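Local coordinates for mannitol dehydrogenase (Helicobacter pylori, PDB 3TWO), which probably catalyses the zinc- and NADP(H)-dependent interconversion of cinnamyl alcohols and their aldehydes, at residues 32-37 against 134-139. Sequence-based numbering, arbitrary orientation.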
ATOM      1  N   VAL B  32      19.445  28.062 -18.926  1.00 34.26           N
ATOM      2  CA  VAL B  32      18.701  29.270 -19.278  1.00 34.60           C
ATOM      3  C   VAL B  32      18.426  30.094 -18.020  1.00 34.84           C
ATOM      4  O   VAL B  32      18.273  29.546 -16.923  1.00 33.71           O
ATOM      5  CB  VAL B  32      17.339  28.930 -19.947  1.00 34.88           C
ATOM      6  CG1 VAL B  32      17.598  28.079 -21.178  1.00 34.48           C
ATOM      7  CG2 VAL B  32      16.366  28.198 -18.957  1.00 31.16           C
ATOM      8  N   LEU B  33      18.407  31.408 -18.203  1.00 34.99           N
ATOM      9  CA  LEU B  33      18.096  32.407 -17.171  1.00 33.98           C
ATOM     10  C   LEU B  33      16.661  32.825 -17.411  1.00 33.10           C
ATOM     11  O   LEU B  33      16.321  33.322 -18.487  1.00 34.84           O
ATOM     12  CB  LEU B  33      19.008  33.640 -17.354  1.00 34.07           C
ATOM     13  CG  LEU B  33      18.717  34.914 -16.568  1.00 33.84           C
ATOM     14  CD1 LEU B  33      18.534  34.588 -15.125  1.00 32.70           C
ATOM     15  CD2 LEU B  33      19.852  35.999 -16.790  1.00 39.01           C
ATOM     16  N   ILE B  34      15.821  32.617 -16.412  1.00 32.80           N
ATOM     17  CA  ILE B  34      14.414  32.883 -16.496  1.00 31.10           C
ATOM     18  C   ILE B  34      14.102  34.034 -15.585  1.00 31.87           C
ATOM     19  O   ILE B  34      14.479  34.019 -14.401  1.00 32.52           O
ATOM     20  CB  ILE B  34      13.635  31.634 -16.049  1.00 30.52           C
ATOM     21  CG1 ILE B  34      13.857  30.474 -17.062  1.00 30.44           C
ATOM     22  CG2 ILE B  34      12.157  32.002 -15.811  1.00 27.46           C
ATOM     23  CD1 ILE B  34      13.391  29.065 -16.590  1.00 27.28           C
ATOM     24  N   ASP B  35      13.433  35.043 -16.127  1.00 32.66           N
ATOM     25  CA  ASP B  35      12.805  36.080 -15.321  1.00 34.38           C
ATOM     26  C   ASP B  35      11.467  35.540 -14.828  1.00 32.08           C
ATOM     27  O   ASP B  35      10.626  35.173 -15.639  1.00 32.29           O
ATOM     28  CB  ASP B  35      12.500  37.341 -16.157  1.00 36.15           C
ATOM     29  CG  ASP B  35      13.537  38.416 -15.983  1.00 44.56           C
ATOM     30  OD1 ASP B  35      14.717  38.103 -15.711  1.00 48.18           O
ATOM     31  OD2 ASP B  35      13.167  39.607 -16.130  1.00 54.88           O
ATOM     32  N   ILE B  36      11.264  35.552 -13.523  1.00 30.10           N
ATOM     33  CA  ILE B  36      10.078  34.948 -12.911  1.00 28.65           C
ATOM     34  C   ILE B  36       8.913  35.951 -12.844  1.00 29.28           C
ATOM     35  O   ILE B  36       9.057  37.049 -12.294  1.00 29.32           O
ATOM     36  CB  ILE B  36      10.404  34.416 -11.531  1.00 28.16           C
ATOM     37  CG1 ILE B  36      11.407  33.257 -11.640  1.00 24.56           C
ATOM     38  CG2 ILE B  36       9.129  33.948 -10.789  1.00 26.58           C
ATOM     39  CD1 ILE B  36      11.831  32.683 -10.273  1.00 27.51           C
ATOM     40  N   LEU B  37       7.776  35.585 -13.432  1.00 29.04           N
ATOM     41  CA  LEU B  37       6.595  36.475 -13.487  1.00 28.87           C
ATOM     42  C   LEU B  37       5.607  36.085 -12.377  1.00 28.22           C
ATOM     43  O   LEU B  37       5.102  36.953 -11.631  1.00 30.00           O
ATOM     44  CB  LEU B  37       5.935  36.471 -14.901  1.00 29.12           C
ATOM     45  CG  LEU B  37       6.715  36.962 -16.164  1.00 31.62           C
ATOM     46  CD1 LEU B  37       5.730  37.437 -17.232  1.00 32.64           C
ATOM     47  CD2 LEU B  37       7.587  38.085 -15.893  1.00 32.89           C
ATOM     48  N   ASN B 134      13.193  36.901  -8.228  1.00 29.59           N
ATOM     49  CA  ASN B 134      12.967  37.574  -9.499  1.00 29.25           C
ATOM     50  C   ASN B 134      13.506  36.802 -10.692  1.00 29.19           C
ATOM     51  O   ASN B 134      13.181  37.126 -11.830  1.00 29.45           O
ATOM     52  CB  ASN B 134      13.506  39.032  -9.487  1.00 29.48           C
ATOM     53  CG  ASN B 134      15.031  39.118  -9.290  1.00 32.47           C
ATOM     54  OD1 ASN B 134      15.668  40.139  -9.628  1.00 36.19           O
ATOM     55  ND2 ASN B 134      15.613  38.096  -8.732  1.00 25.40           N
ATOM     56  N   ASN B 135      14.355  35.801 -10.443  1.00 28.35           N
ATOM     57  CA  ASN B 135      14.898  35.037 -11.550  1.00 28.69           C
ATOM     58  C   ASN B 135      15.377  33.691 -11.049  1.00 28.67           C
ATOM     59  O   ASN B 135      15.434  33.481  -9.831  1.00 28.41           O
ATOM     60  CB  ASN B 135      16.045  35.830 -12.262  1.00 28.91           C
ATOM     61  CG  ASN B 135      17.251  36.061 -11.369  1.00 28.54           C
ATOM     62  OD1 ASN B 135      17.642  35.191 -10.583  1.00 32.17           O
ATOM     63  ND2 ASN B 135      17.893  37.235 -11.516  1.00 27.84           N
ATOM     64  N   ILE B 136      15.748  32.809 -11.977  1.00 28.39           N
ATOM     65  CA  ILE B 136      16.245  31.487 -11.634  1.00 28.36           C
ATOM     66  C   ILE B 136      17.047  31.004 -12.849  1.00 30.47           C
ATOM     67  O   ILE B 136      16.741  31.411 -14.022  1.00 31.22           O
ATOM     68  CB  ILE B 136      15.111  30.491 -11.234  1.00 28.87           C
ATOM     69  CG1 ILE B 136      15.699  29.264 -10.528  1.00 27.03           C
ATOM     70  CG2 ILE B 136      14.258  30.062 -12.430  1.00 24.65           C
ATOM     71  CD1 ILE B 136      14.684  28.340  -9.943  1.00 26.51           C
ATOM     72  N   VAL B 137      18.098  30.216 -12.584  1.00 29.44           N
ATOM     73  CA  VAL B 137      18.980  29.680 -13.648  1.00 29.97           C
ATOM     74  C   VAL B 137      18.805  28.158 -13.669  1.00 28.72           C
ATOM     75  O   VAL B 137      19.101  27.515 -12.669  1.00 28.75           O
ATOM     76  CB  VAL B 137      20.510  30.052 -13.400  1.00 31.21           C
ATOM     77  CG1 VAL B 137      21.410  29.547 -14.534  1.00 31.23           C
ATOM     78  CG2 VAL B 137      20.684  31.560 -13.242  1.00 31.49           C
ATOM     79  N   VAL B 138      18.307  27.594 -14.771  1.00 27.96           N
ATOM     80  CA  VAL B 138      17.944  26.186 -14.828  1.00 28.58           C
ATOM     81  C   VAL B 138      18.542  25.491 -16.062  1.00 29.92           C
ATOM     82  O   VAL B 138      18.475  26.052 -17.172  1.00 29.42           O
ATOM     83  CB  VAL B 138      16.395  26.014 -14.845  1.00 28.98           C
ATOM     84  CG1 VAL B 138      16.024  24.541 -14.789  1.00 27.56           C
ATOM     85  CG2 VAL B 138      15.746  26.760 -13.678  1.00 26.64           C
ATOM     86  N   ASP B 139      19.138  24.294 -15.858  1.00 30.20           N
ATOM     87  CA  ASP B 139      19.561  23.417 -16.981  1.00 31.44           C
ATOM     88  C   ASP B 139      18.335  23.212 -17.926  1.00 31.02           C
ATOM     89  O   ASP B 139      17.216  22.957 -17.438  1.00 29.05           O
ATOM     90  CB  ASP B 139      20.048  22.067 -16.458  1.00 31.74           C
ATOM     91  CG  ASP B 139      20.532  21.128 -17.584  1.00 34.21           C
ATOM     92  OD1 ASP B 139      19.692  20.649 -18.342  1.00 34.85           O
ATOM     93  OD2 ASP B 139      21.756  20.878 -17.727  1.00 39.01           O
TER
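Val32 and Ile34 pair with Val138 and Ile136 in an antiparallel ladder of the GroES-like domain, each couple bonded in both directions through its backbone. Ile34 N to Ile136 O is short and straight (2.8 Å, 173° at the hydrogen), whereas Ile136 N to Ile34 O is more bent (145°). Beyond the paired residues one more backbone bond follows: Ile36 N reaches Asn134 O at 3.0 Å, from above the carbonyl plane, where the 134-139 segment is still loop. Side chains alternate between two faces. On one, Ile34 CB meets Ile136 CG2 at 4.0 Å, and Ile36 CD1 lies 4.1 Å from Ile136 CB; with Ile36 CG1 anti to its carbonyl carbon (chi1 -65°), the chain extends across the Asn135 backbone. On the other, Leu33 CD1 comes within 4.0 Å of Asn135 CB and 4.2 Å of Val137 CG2. The Asn135 amide turns to strand 3-9, bonding Ser5 OG through OD1 and Gln4 O through ND2. Strand 31-40 also pairs with strand 65-73, as the backbone bonds of Leu33 and Asp35 attest, while Val86 and Val88 of strand 85-88 pack against Ile34.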